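Local coordinates for aromatic amino acid beta-eliminating lyase/threonine aldolase (Exiguobacterium sibiricum, PDB 3LWS), which belongs to the beta-eliminating lyase family of pyridoxal-phosphate-dependent proteins, with its cofactor-carrying chain paired as a dimer, at residues M125-I130 / L158-R163; F290-D295 / G315-L320; E37-S40 / G46-I49. All blocks are in the same frame, centred on the assembly; numbering follows the deposited sequence.

Overall arrangement
From the N terminus, interaction 3 comes first: residues 37-40 and 46-49 close a small loop that contains most of strands 41-42 and 45-46, just before helix 49-60, at the face turned to the second subunit. Interaction 1 follows, closing a 27-residue loop that holds strand 138-142 and joining helix 127-131 to helix 155-167 beside the seven-stranded mixed sheet. Last is interaction 2, where the loop 315-320 comes back onto strand 289-295 of the four-stranded antiparallel sheet after helix 298-312. The three run in series, neither nesting nor crossing. Interactions 1 and 2 lie about 32 Å apart, centre to centre, and interactions 2 and 3 sit on opposite sides of the chain's centre.

Interaction 1 of 3, residues M125-I130 / L158-R163; sequences MTLDEI and LETISR
Helix-to-helix packing beside the seven-stranded sheet brings Leu127 and Ile130, on the short helix 127-131, against Thr160 and Ile161 on helix 155-167. The inner half belongs to the isoleucines. Ile130 CD1 touches Ile161 CG1 at 3.7 Å, the side chains crossing at about a right angle; the two CD1 methyls come closer than normal van der Waals contact, so their exact fit is doubtful. Both isoleucines also rest on Leu139 of strand 138-142, which places this half of the contact on the sheet. The start of the short helix is set by a capping box: Thr126 OG1 accepts from Glu129 N, and Glu129 OE1 accepts from Thr126 N at 2.9 Å, met on the anti side and 20° out of the carboxylate plane. The same carboxylate reaches Arg123 through OE2 in a salt bridge, so both its oxygens are engaged. Further out, Leu127 holds CG anti to its own N (chi1 178°), which carries CG toward the longer helix, where both methyls make contact. Leu127 CD2 meets Thr160 CG2 at 3.6 Å. Leu127 CD1 is 4.0 Å from Ile161 CG1, the two side chains running past each other in opposite directions.

Interaction 2 of 3, residues F290-D295 / G315-L320; sequences FHLHFD and GFVGYL
Val317 and Leu320 carry the loop 315-320 onto Leu292 and Phe294 of strand 289-295. Walking from Gly315, the chain is first fixed by its backbone: the amides of Phe316 and Val317 both donate to Gln309 OE1 on helix 298-312, so one side-chain oxygen holds the beginning of the loop. Val317 is the first to reach across. Its CG2 branch, anti to the carbonyl carbon, touches two residues of the strand: Val317 CG2 lies 4.0 Å from Leu292 CD2 and 3.9 Å from Phe294 CZ. Leu292 comes at the valine from about a right angle, whereas the phenylalanine runs past it in the opposite direction. After Gly318, Tyr319 turns its CB away from the strand. Leu320 then returns to the contact and packs obliquely on the Phe294 ring, with Leu320 CD2 3.8 Å from Phe294 CD1 and 3.9 Å from Phe294 CE1. One aromatic ring is thus touched by both Val317 and Leu320, and it also meets the ring of Phe356. Next comes strand 321-322, which runs parallel to 289-295 in the same sheet with 326-332 between them; helix 298-312 links the two in a beta-alpha-beta crossover. Between the two segments every contact is carbon against carbon, so what holds the loop on the strand is shape and burial, while the amides of Phe316 and Val317 bond to Gln309 and the carbonyl of Tyr319 to Thr329.

Interaction 3 of 3, residues E37-S40 / G46-I49; sequences EMAS and GAII
Ala39 and Ile48 meet where the chain doubles back, just before helix 49-60, at a corner facing the second subunit. The bend on the later side is a classic gamma turn centred on Ile48, whose phi and psi of 78° and -62° bring Ile49 N to Ala47 O in a weak 2.8 Å bond. Ile48 also takes the N-cap position of the helix. The tight part of the contact gathers round one carbonyl. Ala39 O is 3.3 Å from Ala47 CB and 3.5 Å from Ile48 CD1, with Ile48 CG1 close behind; it is buried there with no hydrogen-bonding partner in the model, a polar atom pressed among carbons. Ile48 reaches it because CG1 stands anti to the carbonyl carbon (chi1 -60°), and Tyr241 and Ile244 of helix 241-254 also pack on this isoleucine.

The second subunit covers part of 37-40: backbone bonds run to it from Met38 and Ser40, and Met38 packs on Val24 and Ser40 on Arg22 of the second subunit. Ser40 is buried, turns its CB away from Ala47 and Ile48 and hydrogen-bonds through OG to Ser239 OG.

Toward solvent the packing eases. Met38, a selenomethionine in this model, runs out nearly straight until it bends at its last torsion, and its SE passes obliquely by Ile48 CD1 at 3.9 Å. Ala39 CB and Ala47 CB approach only to 4.3 Å, and Met38 and Ala39 both remain largely exposed. Here a water bridges the two segments, donating to Ser40 O at 2.7 Å and accepting from Ala47 N at 2.9 Å.

Interaction 1 of 3, residues M125-I130 / L158-R163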
loop_
_atom_site.group_PDB
_atom_site.type_symbol
_atom_site.label_atom_id
_atom_site.label_comp_id
_atom_site.label_asym_id
_atom_site.label_seq_id
_atom_site.Cartn_x
_atom_site.Cartn_y
_atom_site.Cartn_z
HETATM N N MSE A 125 -29.977 4.894 -9.478
HETATM C CA MSE A 125 -31.038 4.499 -8.548
HETATM C C MSE A 125 -31.957 5.720 -8.337
HETATM O O MSE A 125 -31.514 6.859 -8.418
HETATM C CB MSE A 125 -30.421 4.064 -7.214
HETATM C CG MSE A 125 -29.829 5.238 -6.406
HETATM SE SE MSE A 125 -29.073 4.697 -4.697
HETATM C CE MSE A 125 -27.432 3.992 -5.433
ATOM N N THR A 126 -33.226 5.476 -8.079
ATOM C CA THR A 126 -34.199 6.546 -7.920
ATOM C C THR A 126 -34.394 6.813 -6.431
ATOM O O THR A 126 -34.078 5.964 -5.611
ATOM C CB THR A 126 -35.537 6.151 -8.548
ATOM O OG1 THR A 126 -36.111 5.075 -7.793
ATOM C CG2 THR A 126 -35.369 5.736 -9.989
ATOM N N LEU A 127 -34.895 7.993 -6.082
ATOM C CA LEU A 127 -35.222 8.303 -4.691
ATOM C C LEU A 127 -36.266 7.334 -4.117
ATOM O O LEU A 127 -36.146 6.923 -2.953
ATOM C CB LEU A 127 -35.707 9.744 -4.555
ATOM C CG LEU A 127 -36.140 10.238 -3.177
ATOM C CD1 LEU A 127 -35.105 10.073 -2.131
ATOM C CD2 LEU A 127 -36.499 11.699 -3.271
ATOM N N ASP A 128 -37.257 6.937 -4.923
ATOM C CA ASP A 128 -38.215 5.919 -4.483
ATOM C C ASP A 128 -37.551 4.602 -4.121
ATOM O O ASP A 128 -37.953 3.955 -3.135
ATOM C CB ASP A 128 -39.283 5.644 -5.528
ATOM C CG ASP A 128 -40.289 6.780 -5.649
ATOM O OD1 ASP A 128 -40.473 7.537 -4.682
ATOM O OD2 ASP A 128 -40.883 6.907 -6.728
ATOM N N GLU A 129 -36.572 4.182 -4.915
ATOM C CA GLU A 129 -35.826 2.946 -4.610
ATOM C C GLU A 129 -35.043 3.020 -3.298
ATOM O O GLU A 129 -34.968 2.042 -2.594
ATOM C CB GLU A 129 -34.907 2.574 -5.758
ATOM C CG GLU A 129 -35.672 1.938 -6.905
ATOM C CD GLU A 129 -34.892 1.886 -8.180
ATOM O OE1 GLU A 129 -34.006 2.735 -8.399
ATOM O OE2 GLU A 129 -35.181 1.007 -8.999
ATOM N N ILE A 130 -34.480 4.183 -2.977
ATOM C CA ILE A 130 -33.815 4.404 -1.688
ATOM C C ILE A 130 -34.848 4.351 -0.544
ATOM O O ILE A 130 -34.633 3.696 0.443
ATOM C CB ILE A 130 -33.081 5.774 -1.678
ATOM C CG1 ILE A 130 -31.862 5.756 -2.637
ATOM C CG2 ILE A 130 -32.647 6.182 -0.280
ATOM C CD1 ILE A 130 -31.285 7.105 -2.878
ATOM N N LEU A 158 -29.492 15.119 -3.634
ATOM C CA LEU A 158 -28.558 14.660 -2.623
ATOM C C LEU A 158 -28.955 15.183 -1.251
ATOM O O LEU A 158 -28.792 14.477 -0.279
ATOM C CB LEU A 158 -27.127 15.065 -2.940
ATOM C CG LEU A 158 -26.525 14.593 -4.259
ATOM C CD1 LEU A 158 -25.148 15.185 -4.388
ATOM C CD2 LEU A 158 -26.455 13.098 -4.374
ATOM N N GLU A 159 -29.497 16.397 -1.184
ATOM C CA GLU A 159 -29.903 16.965 0.093
ATOM C C GLU A 159 -31.051 16.165 0.706
ATOM O O GLU A 159 -31.058 15.884 1.904
ATOM C CB GLU A 159 -30.325 18.422 -0.065
ATOM C CG GLU A 159 -29.195 19.383 -0.300
ATOM C CD GLU A 159 -29.716 20.813 -0.362
ATOM O OE1 GLU A 159 -30.536 21.129 -1.240
ATOM O OE2 GLU A 159 -29.300 21.615 0.476
ATOM N N THR A 160 -31.996 15.793 -0.141
ATOM C CA THR A 160 -33.126 14.978 0.248
ATOM C C THR A 160 -32.717 13.591 0.722
ATOM O O THR A 160 -33.259 13.096 1.709
ATOM C CB THR A 160 -34.124 14.874 -0.927
ATOM O OG1 THR A 160 -34.682 16.168 -1.157
ATOM C CG2 THR A 160 -35.242 13.868 -0.653
ATOM N N ILE A 161 -31.789 12.965 -0.005
ATOM C CA ILE A 161 -31.259 11.630 0.361
ATOM C C ILE A 161 -30.508 11.688 1.700
ATOM O O ILE A 161 -30.647 10.793 2.505
ATOM C CB ILE A 161 -30.306 11.031 -0.730
ATOM C CG1 ILE A 161 -31.111 10.677 -1.984
ATOM C CG2 ILE A 161 -29.561 9.764 -0.210
ATOM C CD1 ILE A 161 -30.258 10.278 -3.126
ATOM N N SER A 162 -29.717 12.749 1.898
ATOM C CA SER A 162 -28.976 12.980 3.142
ATOM C C SER A 162 -29.893 13.130 4.362
ATOM O O SER A 162 -29.630 12.548 5.425
ATOM C CB SER A 162 -28.142 14.252 3.012
ATOM O OG SER A 162 -27.388 14.493 4.160
ATOM N N ARG A 163 -30.962 13.904 4.214
ATOM C CA ARG A 163 -31.960 14.054 5.295
ATOM C C ARG A 163 -32.724 12.755 5.549
ATOM O O ARG A 163 -32.970 12.383 6.678
ATOM C CB ARG A 163 -32.939 15.172 4.963
ATOM C CG ARG A 163 -33.996 15.473 6.074
ATOM C CD ARG A 163 -34.888 16.682 5.718
ATOM N NE ARG A 163 -34.066 17.871 5.452
ATOM C CZ ARG A 163 -33.601 18.259 4.258
ATOM N NH1 ARG A 163 -33.879 17.584 3.142
ATOM N NH2 ARG A 163 -32.842 19.350 4.177
#

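Interaction 2 of 3, residues F290-D295 / G315-L320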
loop_
_atom_site.group_PDB
_atom_site.type_symbol
_atom_site.label_atom_id
_atom_site.label_comp_id
_atom_site.label_asym_id
_atom_site.label_seq_id
_atom_site.Cartn_x
_atom_site.Cartn_y
_atom_site.Cartn_z
ATOM N N PHE A 290 -17.104 11.011 -19.928
ATOM C CA PHE A 290 -18.263 10.399 -20.531
ATOM C C PHE A 290 -17.869 9.039 -21.126
ATOM O O PHE A 290 -16.676 8.720 -21.233
ATOM C CB PHE A 290 -18.870 11.309 -21.601
ATOM C CG PHE A 290 -17.898 11.790 -22.654
ATOM C CD1 PHE A 290 -17.214 12.991 -22.496
ATOM C CD2 PHE A 290 -17.698 11.060 -23.827
ATOM C CE1 PHE A 290 -16.344 13.456 -23.488
ATOM C CE2 PHE A 290 -16.825 11.507 -24.809
ATOM C CZ PHE A 290 -16.159 12.718 -24.648
ATOM N N HIS A 291 -18.849 8.245 -21.530
ATOM C CA HIS A 291 -18.533 7.074 -22.342
ATOM C C HIS A 291 -18.827 7.362 -23.787
ATOM O O HIS A 291 -19.771 8.071 -24.099
ATOM C CB HIS A 291 -19.265 5.820 -21.875
ATOM C CG HIS A 291 -18.760 5.274 -20.572
ATOM N ND1 HIS A 291 -19.363 4.222 -19.928
ATOM C CD2 HIS A 291 -17.713 5.646 -19.785
ATOM C CE1 HIS A 291 -18.724 3.972 -18.797
ATOM N NE2 HIS A 291 -17.705 4.807 -18.696
ATOM N N LEU A 292 -17.993 6.803 -24.645
ATOM C CA LEU A 292 -18.063 7.000 -26.077
ATOM C C LEU A 292 -18.422 5.650 -26.696
ATOM O O LEU A 292 -17.598 4.738 -26.682
ATOM C CB LEU A 292 -16.709 7.481 -26.594
ATOM C CG LEU A 292 -16.579 7.713 -28.097
ATOM C CD1 LEU A 292 -17.568 8.791 -28.550
ATOM C CD2 LEU A 292 -15.135 8.102 -28.417
ATOM N N HIS A 293 -19.634 5.576 -27.229
ATOM C CA HIS A 293 -20.245 4.422 -27.902
ATOM C C HIS A 293 -20.228 4.521 -29.446
ATOM O O HIS A 293 -20.669 5.542 -30.010
ATOM C CB HIS A 293 -21.724 4.425 -27.540
ATOM C CG HIS A 293 -22.008 4.117 -26.110
ATOM N ND1 HIS A 293 -23.083 3.356 -25.719
ATOM C CD2 HIS A 293 -21.363 4.462 -24.976
ATOM C CE1 HIS A 293 -23.087 3.249 -24.402
ATOM N NE2 HIS A 293 -22.041 3.897 -23.932
ATOM N N PHE A 294 -19.784 3.451 -30.104
ATOM C CA PHE A 294 -19.779 3.291 -31.539
ATOM C C PHE A 294 -20.711 2.120 -31.902
ATOM O O PHE A 294 -20.565 1.018 -31.355
ATOM C CB PHE A 294 -18.365 2.937 -32.046
ATOM C CG PHE A 294 -17.305 3.942 -31.681
ATOM C CD1 PHE A 294 -16.610 3.856 -30.476
ATOM C CD2 PHE A 294 -16.994 4.976 -32.541
ATOM C CE1 PHE A 294 -15.638 4.797 -30.144
ATOM C CE2 PHE A 294 -16.019 5.903 -32.212
ATOM C CZ PHE A 294 -15.348 5.817 -31.025
ATOM N N ASP A 295 -21.618 2.336 -32.844
ATOM C CA ASP A 295 -22.416 1.249 -33.399
ATOM C C ASP A 295 -21.437 0.301 -34.115
ATOM O O ASP A 295 -20.494 0.743 -34.771
ATOM C CB ASP A 295 -23.509 1.769 -34.356
ATOM C CG ASP A 295 -24.765 2.353 -33.613
ATOM O OD1 ASP A 295 -24.942 2.182 -32.381
ATOM O OD2 ASP A 295 -25.613 2.970 -34.295
ATOM N N GLY A 315 -4.364 10.556 -30.252
ATOM C CA GLY A 315 -5.152 9.494 -29.571
ATOM C C GLY A 315 -6.576 9.890 -29.185
ATOM O O GLY A 315 -6.777 10.714 -28.290
ATOM N N PHE A 316 -7.564 9.338 -29.886
ATOM C CA PHE A 316 -9.001 9.511 -29.526
ATOM C C PHE A 316 -9.487 8.402 -28.582
ATOM O O PHE A 316 -10.227 8.671 -27.637
ATOM C CB PHE A 316 -9.908 9.509 -30.749
ATOM C CG PHE A 316 -9.668 10.654 -31.697
ATOM C CD1 PHE A 316 -8.662 10.580 -32.659
ATOM C CD2 PHE A 316 -10.426 11.800 -31.605
ATOM C CE1 PHE A 316 -8.427 11.632 -33.527
ATOM C CE2 PHE A 316 -10.201 12.863 -32.456
ATOM C CZ PHE A 316 -9.199 12.784 -33.419
ATOM N N VAL A 317 -9.041 7.174 -28.852
ATOM C CA VAL A 317 -9.585 5.938 -28.264
ATOM C C VAL A 317 -8.431 4.967 -28.056
ATOM O O VAL A 317 -7.757 4.593 -29.014
ATOM C CB VAL A 317 -10.614 5.301 -29.216
ATOM C CG1 VAL A 317 -11.175 3.925 -28.687
ATOM C CG2 VAL A 317 -11.746 6.271 -29.479
ATOM N N GLY A 318 -8.193 4.587 -26.813
ATOM C CA GLY A 318 -7.108 3.665 -26.478
ATOM C C GLY A 318 -7.463 2.195 -26.367
ATOM O O GLY A 318 -6.575 1.348 -26.389
ATOM N N TYR A 319 -8.755 1.897 -26.270
ATOM C CA TYR A 319 -9.242 0.531 -26.145
ATOM C C TYR A 319 -10.756 0.576 -26.391
ATOM O O TYR A 319 -11.371 1.599 -26.139
ATOM C CB TYR A 319 -8.954 0.016 -24.733
ATOM C CG TYR A 319 -9.827 0.702 -23.717
ATOM C CD1 TYR A 319 -9.449 1.905 -23.138
ATOM C CD2 TYR A 319 -11.095 0.169 -23.378
ATOM C CE1 TYR A 319 -10.296 2.557 -22.194
ATOM C CE2 TYR A 319 -11.942 0.811 -22.466
ATOM C CZ TYR A 319 -11.533 2.012 -21.879
ATOM O OH TYR A 319 -12.385 2.656 -20.988
ATOM N N LEU A 320 -11.344 -0.532 -26.840
ATOM C CA LEU A 320 -12.801 -0.712 -26.918
ATOM C C LEU A 320 -13.301 -1.892 -26.058
ATOM O O LEU A 320 -12.557 -2.829 -25.808
ATOM C CB LEU A 320 -13.214 -0.928 -28.367
ATOM C CG LEU A 320 -13.028 0.273 -29.310
ATOM C CD1 LEU A 320 -12.964 -0.270 -30.779
ATOM C CD2 LEU A 320 -14.132 1.305 -29.116
#

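Interaction 3 of 3, residues E37-S40 / G46-I49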
loop_
_atom_site.group_PDB
_atom_site.type_symbol
_atom_site.label_atom_id
_atom_site.label_comp_id
_atom_site.label_asym_id
_atom_site.label_seq_id
_atom_site.Cartn_x
_atom_site.Cartn_y
_atom_site.Cartn_z
ATOM N N GLU A 37 16.287 16.092 3.280
ATOM C CA GLU A 37 16.269 15.953 4.726
ATOM C C GLU A 37 14.852 15.913 5.317
ATOM O O GLU A 37 14.706 15.675 6.486
ATOM C CB GLU A 37 17.114 17.069 5.387
ATOM C CG GLU A 37 18.578 17.156 4.874
ATOM C CD GLU A 37 18.720 17.721 3.446
ATOM O OE1 GLU A 37 17.874 18.536 2.995
ATOM O OE2 GLU A 37 19.689 17.337 2.763
HETATM N N MSE A 38 13.801 16.102 4.533
HETATM C CA MSE A 38 12.443 15.985 5.104
HETATM C C MSE A 38 12.214 14.601 5.739
HETATM O O MSE A 38 12.442 13.581 5.077
HETATM C CB MSE A 38 11.380 16.252 4.039
HETATM C CG MSE A 38 10.044 16.739 4.633
HETATM SE SE MSE A 38 8.630 16.847 3.295
HETATM C CE MSE A 38 7.663 18.441 3.939
ATOM N N ALA A 39 11.781 14.567 7.020
ATOM C CA ALA A 39 11.546 13.298 7.710
ATOM C C ALA A 39 10.295 12.593 7.175
ATOM O O ALA A 39 9.265 13.207 6.851
ATOM C CB ALA A 39 11.460 13.471 9.281
ATOM N N SER A 40 10.393 11.285 7.114
ATOM C CA SER A 40 9.307 10.453 6.676
ATOM C C SER A 40 8.267 10.406 7.736
ATOM O O SER A 40 8.557 10.613 8.899
ATOM C CB SER A 40 9.791 9.033 6.433
ATOM O OG SER A 40 8.693 8.122 6.370
ATOM N N GLY A 46 3.272 11.180 12.585
ATOM C CA GLY A 46 4.497 11.915 12.417
ATOM C C GLY A 46 4.423 12.866 11.250
ATOM O O GLY A 46 3.332 13.348 10.867
ATOM N N ALA A 47 5.603 13.110 10.676
ATOM C CA ALA A 47 5.773 14.090 9.620
ATOM C C ALA A 47 5.000 13.692 8.369
ATOM O O ALA A 47 4.840 12.515 8.113
ATOM C CB ALA A 47 7.224 14.222 9.279
ATOM N N ILE A 48 4.554 14.707 7.622
ATOM C CA ILE A 48 3.961 14.596 6.292
ATOM C C ILE A 48 2.516 14.135 6.391
ATOM O O ILE A 48 1.597 14.863 5.990
ATOM C CB ILE A 48 4.814 13.689 5.293
ATOM C CG1 ILE A 48 6.228 14.237 5.071
ATOM C CG2 ILE A 48 4.157 13.615 3.953
ATOM C CD1 ILE A 48 7.105 13.323 4.153
ATOM N N ILE A 49 2.311 12.941 6.927
ATOM C CA ILE A 49 0.983 12.345 7.013
ATOM C C ILE A 49 0.009 13.155 7.901
ATOM O O ILE A 49 -1.125 13.384 7.484
ATOM C CB ILE A 49 1.052 10.857 7.473
ATOM C CG1 ILE A 49 -0.298 10.160 7.222
ATOM C CG2 ILE A 49 1.500 10.766 8.932
ATOM C CD1 ILE A 49 -0.259 8.590 7.184
HETATM O O HOH W 1 7.639 11.223 11.401
#